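Protein-S-isoprenylcysteine O-methyltransferase (Tribolium castaneum, PDB 5V7P) catalyses the S-adenosylmethionine-dependent methylation of isoprenylated C-terminal cysteine residues of proteins, as an integral membrane enzyme of the endoplasmic reticulum. Local coordinates at residues 30-34 against 35-39; 83-86 against 87-91; 153-156 against 157-160. One frame throughout, in Å; residues are numbered along the deposited sequence.

Contact 1. Residues 30-34 against 35-39; sequences YGITN and LVVNT. With MPG ([(Z)-octadec-9-enyl] (2R)-2,3-bis(oxidanyl)propanoate), chain Y.
Asn-34 is the N-cap of helix 35-56, and the turn it closes has a buried side and a surface side. On the buried side the amide of Asn-38 reaches back over the turn: ND2 donates to Asn-34 O at 2.9 Å (172°) and to Ile-32 O at 3.1 Å (167°). Both acceptors lie in the amide plane, yet each carbonyl receives the nitrogen from above its own plane. Asn-34 O is gripped twice, since Asn-38 N also donates to it. OD1 of Asn-38 accepts from Tyr-80 and Asn-27. With a leucine in place of Asn-38, Ile-32 O would probably be left without this donor and Tyr-80 and Asn-27 without their shared acceptor.

On the surface, Asn-34, its CG anti to the backbone N (chi1 -172°), caps Val-36 N through OD1 at 2.9 Å; only its weak 3.3 Å bond from Val-37 N is loose. The partly exposed side chains of Ile-32 and Val-37 cross at about a right angle, CG2 lying 3.6 Å from CG1. A bound lipid (chain Y) touches Thr-33, whose OG1 donates to ester O1 but is crowded against CXD, and Thr-39, whose OG1 donates to Leu-35 O at 2.6 Å.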
loop_
_atom_site.group_PDB
_atom_site.type_symbol
_atom_site.label_atom_id
_atom_site.label_comp_id
_atom_site.label_asym_id
_atom_site.label_seq_id
_atom_site.Cartn_x
_atom_site.Cartn_y
_atom_site.Cartn_z
ATOM N N TYR A 30 -24.483 -11.324 28.660
ATOM C CA TYR A 30 -25.807 -10.814 28.998
ATOM C C TYR A 30 -26.806 -10.958 27.853
ATOM O O TYR A 30 -27.866 -10.320 27.878
ATOM C CB TYR A 30 -25.712 -9.350 29.434
ATOM C CG TYR A 30 -25.252 -9.173 30.861
ATOM C CD1 TYR A 30 -26.116 -9.407 31.922
ATOM C CD2 TYR A 30 -23.956 -8.770 31.148
ATOM C CE1 TYR A 30 -25.702 -9.247 33.230
ATOM C CE2 TYR A 30 -23.532 -8.607 32.453
ATOM C CZ TYR A 30 -24.410 -8.846 33.490
ATOM O OH TYR A 30 -23.990 -8.684 34.790
ATOM N N GLY A 31 -26.492 -11.777 26.853
ATOM C CA GLY A 31 -27.429 -12.084 25.791
ATOM C C GLY A 31 -27.789 -10.899 24.921
ATOM O O GLY A 31 -28.748 -10.966 24.146
ATOM N N ILE A 32 -27.029 -9.808 25.030
ATOM C CA ILE A 32 -27.256 -8.644 24.181
ATOM C C ILE A 32 -26.915 -9.042 22.751
ATOM O O ILE A 32 -25.744 -9.030 22.353
ATOM C CB ILE A 32 -26.432 -7.423 24.634
ATOM C CG1 ILE A 32 -26.711 -7.107 26.108
ATOM C CG2 ILE A 32 -26.765 -6.209 23.758
ATOM C CD1 ILE A 32 -25.861 -5.989 26.680
ATOM N N THR A 33 -27.940 -9.391 21.967
ATOM C CA THR A 33 -27.743 -10.001 20.661
ATOM C C THR A 33 -28.135 -9.111 19.490
ATOM O O THR A 33 -27.613 -9.311 18.390
ATOM C CB THR A 33 -28.541 -11.312 20.558
ATOM O OG1 THR A 33 -28.184 -12.002 19.354
ATOM C CG2 THR A 33 -30.053 -11.053 20.564
ATOM N N ASN A 34 -29.038 -8.155 19.687
ATOM C CA ASN A 34 -29.542 -7.376 18.564
ATOM C C ASN A 34 -28.403 -6.632 17.878
ATOM O O ASN A 34 -27.602 -5.951 18.526
ATOM C CB ASN A 34 -30.613 -6.395 19.032
ATOM C CG ASN A 34 -31.307 -5.705 17.878
ATOM O OD1 ASN A 34 -30.866 -4.655 17.415
ATOM N ND2 ASN A 34 -32.392 -6.300 17.395
ATOM N N LEU A 35 -28.341 -6.765 16.551
ATOM C CA LEU A 35 -27.250 -6.172 15.786
ATOM C C LEU A 35 -27.173 -4.663 15.995
ATOM O O LEU A 35 -26.075 -4.101 16.083
ATOM C CB LEU A 35 -27.425 -6.505 14.302
ATOM C CG LEU A 35 -26.511 -5.807 13.289
ATOM C CD1 LEU A 35 -25.073 -6.288 13.419
ATOM C CD2 LEU A 35 -27.031 -6.038 11.881
ATOM N N VAL A 36 -28.322 -3.992 16.087
ATOM C CA VAL A 36 -28.304 -2.536 16.171
ATOM C C VAL A 36 -27.961 -2.091 17.584
ATOM O O VAL A 36 -27.394 -1.008 17.777
ATOM C CB VAL A 36 -29.640 -1.917 15.705
ATOM C CG1 VAL A 36 -30.346 -2.797 14.666
ATOM C CG2 VAL A 36 -30.568 -1.585 16.883
ATOM N N VAL A 37 -28.288 -2.901 18.590
ATOM C CA VAL A 37 -27.906 -2.571 19.958
ATOM C C VAL A 37 -26.398 -2.685 20.123
ATOM O O VAL A 37 -25.750 -1.798 20.689
ATOM C CB VAL A 37 -28.655 -3.472 20.956
ATOM C CG1 VAL A 37 -28.189 -3.200 22.385
ATOM C CG2 VAL A 37 -30.157 -3.259 20.831
ATOM N N ASN A 38 -25.818 -3.785 19.639
ATOM C CA ASN A 38 -24.367 -3.922 19.663
ATOM C C ASN A 38 -23.702 -2.804 18.874
ATOM O O ASN A 38 -22.661 -2.277 19.284
ATOM C CB ASN A 38 -23.961 -5.287 19.107
ATOM C CG ASN A 38 -24.187 -6.411 20.099
ATOM O OD1 ASN A 38 -23.281 -6.788 20.841
ATOM N ND2 ASN A 38 -25.401 -6.951 20.116
ATOM N N THR A 39 -24.293 -2.423 17.739
ATOM C CA THR A 39 -23.746 -1.326 16.947
ATOM C C THR A 39 -23.692 -0.041 17.762
ATOM O O THR A 39 -22.661 0.641 17.803
ATOM C CB THR A 39 -24.585 -1.127 15.682
ATOM O OG1 THR A 39 -24.573 -2.331 14.904
ATOM C CG2 THR A 39 -24.041 0.022 14.832
HETATM C C2 MPG Y . -24.434 -10.403 17.059
HETATM C C3 MPG Y . -23.682 -9.140 17.475
HETATM C C4 MPG Y . -23.383 -8.309 16.231
HETATM C C5 MPG Y . -22.000 -7.671 16.343
HETATM C C6 MPG Y . -21.769 -6.785 15.120
HETATM C C7 MPG Y . -21.391 -5.360 15.530
HETATM C C8 MPG Y . -21.895 -4.349 14.500
HETATM C C9 MPG Y . -20.746 -3.866 13.616
HETATM C C10 MPG Y . -20.981 -3.277 12.459
HETATM C C11 MPG Y . -22.412 -3.061 11.960
HETATM C C12 MPG Y . -22.408 -2.071 10.797
HETATM C C13 MPG Y . -23.785 -1.423 10.677
HETATM O O1 MPG Y . -25.543 -12.349 17.888
HETATM C C1 MPG Y . -24.839 -11.204 18.293
HETATM C CXD MPG Y . -26.563 -14.431 18.943
HETATM O O2 MPG Y . -26.065 -15.700 19.265
HETATM C C21 MPG Y . -27.416 -14.531 17.679
HETATM O O3 MPG Y . -28.668 -15.072 18.007
HETATM O O4 MPG Y . -24.356 -13.691 19.241
HETATM C CX3 MPG Y . -25.394 -13.473 18.713
#

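Contact 2. Residues 83-86 against 87-91; sequences LVAP and PNIQI. With MPG ([(Z)-octadec-9-enyl] (2R)-2,3-bis(oxidanyl)propanoate), chain S; MPG ([(Z)-octadec-9-enyl] (2R)-2,3-bis(oxidanyl)propanoate), chain Y.
The methyl of Ala-85 is a low bump, its CB resting against the branched CB of Ile-89 at 4.1 Å. The ring of Pro-86 meets the same isoleucine, with its CD at 4.3 Å from Ile-89 CG1; the methyl and the proline CD lie side by side and together form the surface against which Ile-89 rests. The rings of the adjacent prolines also meet, Pro-86 CB lying 3.6 Å from Pro-87 CD.

The motif is a beta turn over residues 86-89, in the short connection between helix 59-84 and helix 90-113. Its evidence is the bond from Ile-89 N to Pro-86 O at 2.7 Å (162°), together with the helical backbone angles of both Pro-87 and Asn-88. Pro-86 O accepts a second time, from Gln-90 N at 3.0 Å (139°).

The aliphatic stem of Gln-90 folds back against the bend. Its CG stands beside the backbone N (chi1 -69°), which turns it toward the preceding loop and leaves it pressed to within 3.0 Å of Ala-85 O. Two bound lipids fit the outer contours: Leu-83 CD2 packs at 3.6 Å from C3 of the chain S molecule, while Val-84 CG2 comes to 3.1 Å from O4 of the chain Y molecule.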
loop_
_atom_site.group_PDB
_atom_site.type_symbol
_atom_site.label_atom_id
_atom_site.label_comp_id
_atom_site.label_asym_id
_atom_site.label_seq_id
_atom_site.Cartn_x
_atom_site.Cartn_y
_atom_site.Cartn_z
ATOM N N LEU A 83 -17.056 -15.474 16.260
ATOM C CA LEU A 83 -17.404 -16.405 17.327
ATOM C C LEU A 83 -18.908 -16.536 17.543
ATOM O O LEU A 83 -19.392 -17.639 17.823
ATOM C CB LEU A 83 -16.739 -15.965 18.635
ATOM C CG LEU A 83 -15.215 -16.085 18.684
ATOM C CD1 LEU A 83 -14.658 -15.339 19.884
ATOM C CD2 LEU A 83 -14.794 -17.545 18.728
ATOM N N VAL A 84 -19.660 -15.445 17.414
ATOM C CA VAL A 84 -21.054 -15.424 17.837
ATOM C C VAL A 84 -22.033 -15.293 16.676
ATOM O O VAL A 84 -23.207 -15.661 16.837
ATOM C CB VAL A 84 -21.305 -14.298 18.865
ATOM C CG1 VAL A 84 -20.172 -14.232 19.882
ATOM C CG2 VAL A 84 -21.493 -12.939 18.182
ATOM N N ALA A 85 -21.607 -14.780 15.526
ATOM C CA ALA A 85 -22.534 -14.536 14.437
ATOM C C ALA A 85 -23.001 -15.854 13.824
ATOM O O ALA A 85 -22.391 -16.904 14.048
ATOM C CB ALA A 85 -21.882 -13.661 13.369
ATOM N N PRO A 86 -24.085 -15.832 13.056
ATOM C CA PRO A 86 -24.544 -17.052 12.406
ATOM C C PRO A 86 -23.458 -17.622 11.516
ATOM O O PRO A 86 -22.611 -16.877 10.986
ATOM C CB PRO A 86 -25.757 -16.592 11.589
ATOM C CG PRO A 86 -26.226 -15.358 12.264
ATOM C CD PRO A 86 -25.000 -14.699 12.806
ATOM N N PRO A 87 -23.449 -18.942 11.303
ATOM C CA PRO A 87 -22.456 -19.521 10.384
ATOM C C PRO A 87 -22.509 -18.901 9.003
ATOM O O PRO A 87 -21.518 -18.965 8.266
ATOM C CB PRO A 87 -22.825 -21.009 10.355
ATOM C CG PRO A 87 -24.268 -21.048 10.729
ATOM C CD PRO A 87 -24.470 -19.926 11.705
ATOM N N ASN A 88 -23.645 -18.310 8.634
ATOM C CA ASN A 88 -23.759 -17.591 7.373
ATOM C C ASN A 88 -22.806 -16.399 7.315
ATOM O O ASN A 88 -22.419 -15.970 6.222
ATOM C CB ASN A 88 -25.208 -17.130 7.198
ATOM C CG ASN A 88 -25.477 -16.553 5.834
ATOM O OD1 ASN A 88 -24.893 -16.981 4.840
ATOM N ND2 ASN A 88 -26.361 -15.566 5.774
ATOM N N ILE A 89 -22.424 -15.860 8.470
ATOM C CA ILE A 89 -21.695 -14.600 8.533
ATOM C C ILE A 89 -20.316 -14.730 9.165
ATOM O O ILE A 89 -19.452 -13.879 8.896
ATOM C CB ILE A 89 -22.520 -13.540 9.297
ATOM C CG1 ILE A 89 -23.980 -13.537 8.824
ATOM C CG2 ILE A 89 -21.902 -12.152 9.143
ATOM C CD1 ILE A 89 -24.167 -13.216 7.351
ATOM N N GLN A 90 -20.063 -15.754 9.986
ATOM C CA GLN A 90 -18.829 -15.809 10.766
ATOM C C GLN A 90 -17.589 -15.580 9.911
ATOM O O GLN A 90 -16.588 -15.047 10.400
ATOM C CB GLN A 90 -18.730 -17.155 11.481
ATOM C CG GLN A 90 -19.754 -17.332 12.587
ATOM C CD GLN A 90 -19.714 -18.712 13.205
ATOM O OE1 GLN A 90 -19.603 -19.716 12.502
ATOM N NE2 GLN A 90 -19.799 -18.769 14.528
ATOM N N ILE A 91 -17.639 -15.972 8.638
ATOM C CA ILE A 91 -16.492 -15.797 7.752
ATOM C C ILE A 91 -16.046 -14.340 7.729
ATOM O O ILE A 91 -14.847 -14.039 7.777
ATOM C CB ILE A 91 -16.844 -16.298 6.339
ATOM C CG1 ILE A 91 -17.197 -17.789 6.364
ATOM C CG2 ILE A 91 -15.708 -16.046 5.380
ATOM C CD1 ILE A 91 -16.145 -18.677 6.991
HETATM C C2 MPG S . -13.698 -19.942 15.978
HETATM C C3 MPG S . -13.095 -18.568 15.693
HETATM C C4 MPG S . -11.913 -18.309 16.626
HETATM C C5 MPG S . -10.651 -18.939 16.044
HETATM C C6 MPG S . -10.090 -18.043 14.939
HETATM C C7 MPG S . -8.799 -18.634 14.367
HETATM C C8 MPG S . -9.025 -20.003 13.725
HETATM C C9 MPG S . -10.079 -19.891 12.624
HETATM C C10 MPG S . -10.584 -20.951 12.029
HETATM C C11 MPG S . -10.170 -22.378 12.382
HETATM C C12 MPG S . -11.212 -22.990 13.315
HETATM C C13 MPG S . -10.604 -24.190 14.038
HETATM C C14 MPG S . -10.048 -25.179 13.013
HETATM O O1 MPG S . -14.461 -19.847 13.711
HETATM C C1 MPG S . -14.848 -20.211 15.006
HETATM C CXD MPG S . -15.313 -19.179 11.417
HETATM O O2 MPG S . -16.497 -19.286 10.676
HETATM C C21 MPG S . -14.159 -19.819 10.647
HETATM O O3 MPG S . -14.658 -20.816 9.798
HETATM O O4 MPG S . -16.501 -20.453 13.007
HETATM C CX3 MPG S . -15.491 -19.881 12.765
HETATM C C2 MPG Y . -24.434 -10.403 17.059
HETATM C C3 MPG Y . -23.682 -9.140 17.475
HETATM C C4 MPG Y . -23.383 -8.309 16.231
HETATM C C5 MPG Y . -22.000 -7.671 16.343
HETATM C C6 MPG Y . -21.769 -6.785 15.120
HETATM C C7 MPG Y . -21.391 -5.360 15.530
HETATM C C8 MPG Y . -21.895 -4.349 14.500
HETATM C C9 MPG Y . -20.746 -3.866 13.616
HETATM C C10 MPG Y . -20.981 -3.277 12.459
HETATM C C11 MPG Y . -22.412 -3.061 11.960
HETATM C C12 MPG Y . -22.408 -2.071 10.797
HETATM C C13 MPG Y . -23.785 -1.423 10.677
HETATM O O1 MPG Y . -25.543 -12.349 17.888
HETATM C C1 MPG Y . -24.839 -11.204 18.293
HETATM C CXD MPG Y . -26.563 -14.431 18.943
HETATM O O2 MPG Y . -26.065 -15.700 19.265
HETATM C C21 MPG Y . -27.416 -14.531 17.679
HETATM O O3 MPG Y . -28.668 -15.072 18.007
HETATM O O4 MPG Y . -24.356 -13.691 19.241
HETATM C CX3 MPG Y . -25.394 -13.473 18.713
#

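Contact 3. Residues 153-156 against 157-160; sequences KEIH and WLSN. With MPG ([(Z)-octadec-9-enyl] (2R)-2,3-bis(oxidanyl)propanoate), chain S; D10 (decane), chain N.
Ile-155 is the centre of an inverse gamma turn (phi -91°, psi 79°) and the N-cap residue of the following helix, where its carbonyl oxygen takes weak bonds from Leu-158 N and Ser-159 N, and a regular helical bond begins one residue later, from Asn-160 N to His-156 O at 2.8 Å. The side chains of Ile-155 and Trp-157 lie side by side and point the same way. The methyl CG2 of Ile-155 sits over one face of the indole, toward its rim, and comes tightly to 3.1 Å from Trp-157 NE1. Trp-157 CG lies between the backbone N and the carbonyl carbon (chi1 61°), which swings the ring back onto that methyl. A bound decane covers the opposite face, with its C6 at 3.8 Å from Trp-157 CE2, so the indole is sandwiched between protein and alkane. Leu-158 CB packs against Ile-155 CG2 at 3.9 Å, on the same side of the indole as that methyl.

A second flat group faces a lipid. The glycerate hydroxyl O3 of the chain S molecule stands over one face of the His-156 imidazole, 3.1 Å from CG, and it also makes a weak 3.5 Å hydrogen bond to Asn-160 OD1.

Ser-159 OG is bonded to Ile-225 O at the end of helix 210-225, Lys-153 forms a salt bridge with Glu-145 of helix 129-148, and Ile-91 of helix 90-113 packs against His-156 and Ser-159.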
loop_
_atom_site.group_PDB
_atom_site.type_symbol
_atom_site.label_atom_id
_atom_site.label_comp_id
_atom_site.label_asym_id
_atom_site.label_seq_id
_atom_site.Cartn_x
_atom_site.Cartn_y
_atom_site.Cartn_z
ATOM N N LYS A 153 -21.009 -19.620 2.088
ATOM C CA LYS A 153 -20.167 -19.070 3.142
ATOM C C LYS A 153 -20.076 -19.979 4.360
ATOM O O LYS A 153 -19.340 -19.655 5.300
ATOM C CB LYS A 153 -20.690 -17.695 3.567
ATOM C CG LYS A 153 -21.002 -16.759 2.406
ATOM C CD LYS A 153 -19.799 -16.552 1.491
ATOM C CE LYS A 153 -20.108 -15.532 0.407
ATOM N NZ LYS A 153 -18.973 -15.339 -0.531
ATOM N N GLU A 154 -20.799 -21.096 4.369
ATOM C CA GLU A 154 -20.725 -22.071 5.448
ATOM C C GLU A 154 -19.688 -23.155 5.185
ATOM O O GLU A 154 -19.616 -24.126 5.945
ATOM C CB GLU A 154 -22.098 -22.707 5.673
ATOM C CG GLU A 154 -23.101 -21.783 6.352
ATOM C CD GLU A 154 -24.516 -22.324 6.312
ATOM O OE1 GLU A 154 -25.369 -21.709 5.639
ATOM O OE2 GLU A 154 -24.775 -23.368 6.946
ATOM N N ILE A 155 -18.888 -23.011 4.133
ATOM C CA ILE A 155 -17.819 -23.980 3.829
ATOM C C ILE A 155 -16.577 -23.464 4.544
ATOM O O ILE A 155 -15.669 -22.869 3.957
ATOM C CB ILE A 155 -17.609 -24.153 2.321
ATOM C CG1 ILE A 155 -18.942 -24.458 1.626
ATOM C CG2 ILE A 155 -16.603 -25.266 2.062
ATOM C CD1 ILE A 155 -18.874 -24.415 0.112
ATOM N N HIS A 156 -16.529 -23.710 5.855
ATOM C CA HIS A 156 -15.515 -23.085 6.695
ATOM C C HIS A 156 -14.110 -23.592 6.385
ATOM O O HIS A 156 -13.141 -22.834 6.521
ATOM C CB HIS A 156 -15.851 -23.312 8.168
ATOM C CG HIS A 156 -17.007 -22.493 8.655
ATOM N ND1 HIS A 156 -17.759 -21.697 7.818
ATOM C CD2 HIS A 156 -17.538 -22.343 9.892
ATOM C CE1 HIS A 156 -18.705 -21.095 8.517
ATOM N NE2 HIS A 156 -18.592 -21.470 9.780
ATOM N N TRP A 157 -13.968 -24.854 5.969
ATOM C CA TRP A 157 -12.633 -25.371 5.679
ATOM C C TRP A 157 -11.995 -24.628 4.514
ATOM O O TRP A 157 -10.777 -24.419 4.506
ATOM C CB TRP A 157 -12.685 -26.877 5.396
ATOM C CG TRP A 157 -13.526 -27.265 4.219
ATOM C CD1 TRP A 157 -14.844 -27.619 4.236
ATOM C CD2 TRP A 157 -13.106 -27.351 2.851
ATOM N NE1 TRP A 157 -15.271 -27.916 2.965
ATOM C CE2 TRP A 157 -14.224 -27.758 2.096
ATOM C CE3 TRP A 157 -11.895 -27.122 2.191
ATOM C CZ2 TRP A 157 -14.168 -27.939 0.716
ATOM C CZ3 TRP A 157 -11.842 -27.303 0.820
ATOM C CH2 TRP A 157 -12.971 -27.707 0.098
ATOM N N LEU A 158 -12.794 -24.214 3.527
ATOM C CA LEU A 158 -12.258 -23.404 2.436
ATOM C C LEU A 158 -11.767 -22.058 2.953
ATOM O O LEU A 158 -10.658 -21.619 2.628
ATOM C CB LEU A 158 -13.323 -23.200 1.354
ATOM C CG LEU A 158 -13.025 -23.706 -0.060
ATOM C CD1 LEU A 158 -14.148 -23.294 -1.005
ATOM C CD2 LEU A 158 -11.688 -23.198 -0.586
ATOM N N SER A 159 -12.589 -21.385 3.760
ATOM C CA SER A 159 -12.208 -20.079 4.291
ATOM C C SER A 159 -10.962 -20.179 5.160
ATOM O O SER A 159 -10.098 -19.293 5.123
ATOM C CB SER A 159 -13.370 -19.487 5.086
ATOM O OG SER A 159 -12.989 -18.298 5.753
ATOM N N ASN A 160 -10.848 -21.251 5.948
ATOM C CA ASN A 160 -9.667 -21.430 6.786
ATOM C C ASN A 160 -8.415 -21.654 5.951
ATOM O O ASN A 160 -7.306 -21.362 6.413
ATOM C CB ASN A 160 -9.878 -22.594 7.754
ATOM C CG ASN A 160 -10.965 -22.313 8.768
ATOM O OD1 ASN A 160 -11.307 -21.157 9.019
ATOM N ND2 ASN A 160 -11.515 -23.366 9.357
HETATM C C2 MPG S . -13.698 -19.942 15.978
HETATM C C3 MPG S . -13.095 -18.568 15.693
HETATM C C4 MPG S . -11.913 -18.309 16.626
HETATM C C5 MPG S . -10.651 -18.939 16.044
HETATM C C6 MPG S . -10.090 -18.043 14.939
HETATM C C7 MPG S . -8.799 -18.634 14.367
HETATM C C8 MPG S . -9.025 -20.003 13.725
HETATM C C9 MPG S . -10.079 -19.891 12.624
HETATM C C10 MPG S . -10.584 -20.951 12.029
HETATM C C11 MPG S . -10.170 -22.378 12.382
HETATM C C12 MPG S . -11.212 -22.990 13.315
HETATM C C13 MPG S . -10.604 -24.190 14.038
HETATM C C14 MPG S . -10.048 -25.179 13.013
HETATM O O1 MPG S . -14.461 -19.847 13.711
HETATM C C1 MPG S . -14.848 -20.211 15.006
HETATM C CXD MPG S . -15.313 -19.179 11.417
HETATM O O2 MPG S . -16.497 -19.286 10.676
HETATM C C21 MPG S . -14.159 -19.819 10.647
HETATM O O3 MPG S . -14.658 -20.816 9.798
HETATM O O4 MPG S . -16.501 -20.453 13.007
HETATM C CX3 MPG S . -15.491 -19.881 12.765
HETATM C C3 D10 N . -11.579 -30.358 5.792
HETATM C C4 D10 N . -11.783 -30.748 4.329
HETATM C C5 D10 N . -13.260 -31.051 4.083
HETATM C C6 D10 N . -13.466 -31.411 2.612
HETATM C C7 D10 N . -14.940 -31.722 2.362
#

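In the fold
From the N terminus, contact 1 closes the turn, probably lumenal, between helices 4-29 and 35-56, contact 2 the bend between helices 59-84 and 90-113, and contact 3 the junction from helix 150-153 into helix 156-180. The three follow in series, none nesting in or crossing another. Contacts 1 and 2 do not touch, their nearest atoms being about 7 Å apart, but one lipid, chain Y, meets both. Contacts 2 and 3 touch directly: Ile-91 CG1 lies 3.0 Å from Lys-153 O, and the chain S lipid reaches both. This touch of Ile-91 ties the start of helix 90-113 to that of helix 156-180, while contact 1 lies about 25 Å from contact 3 between centres.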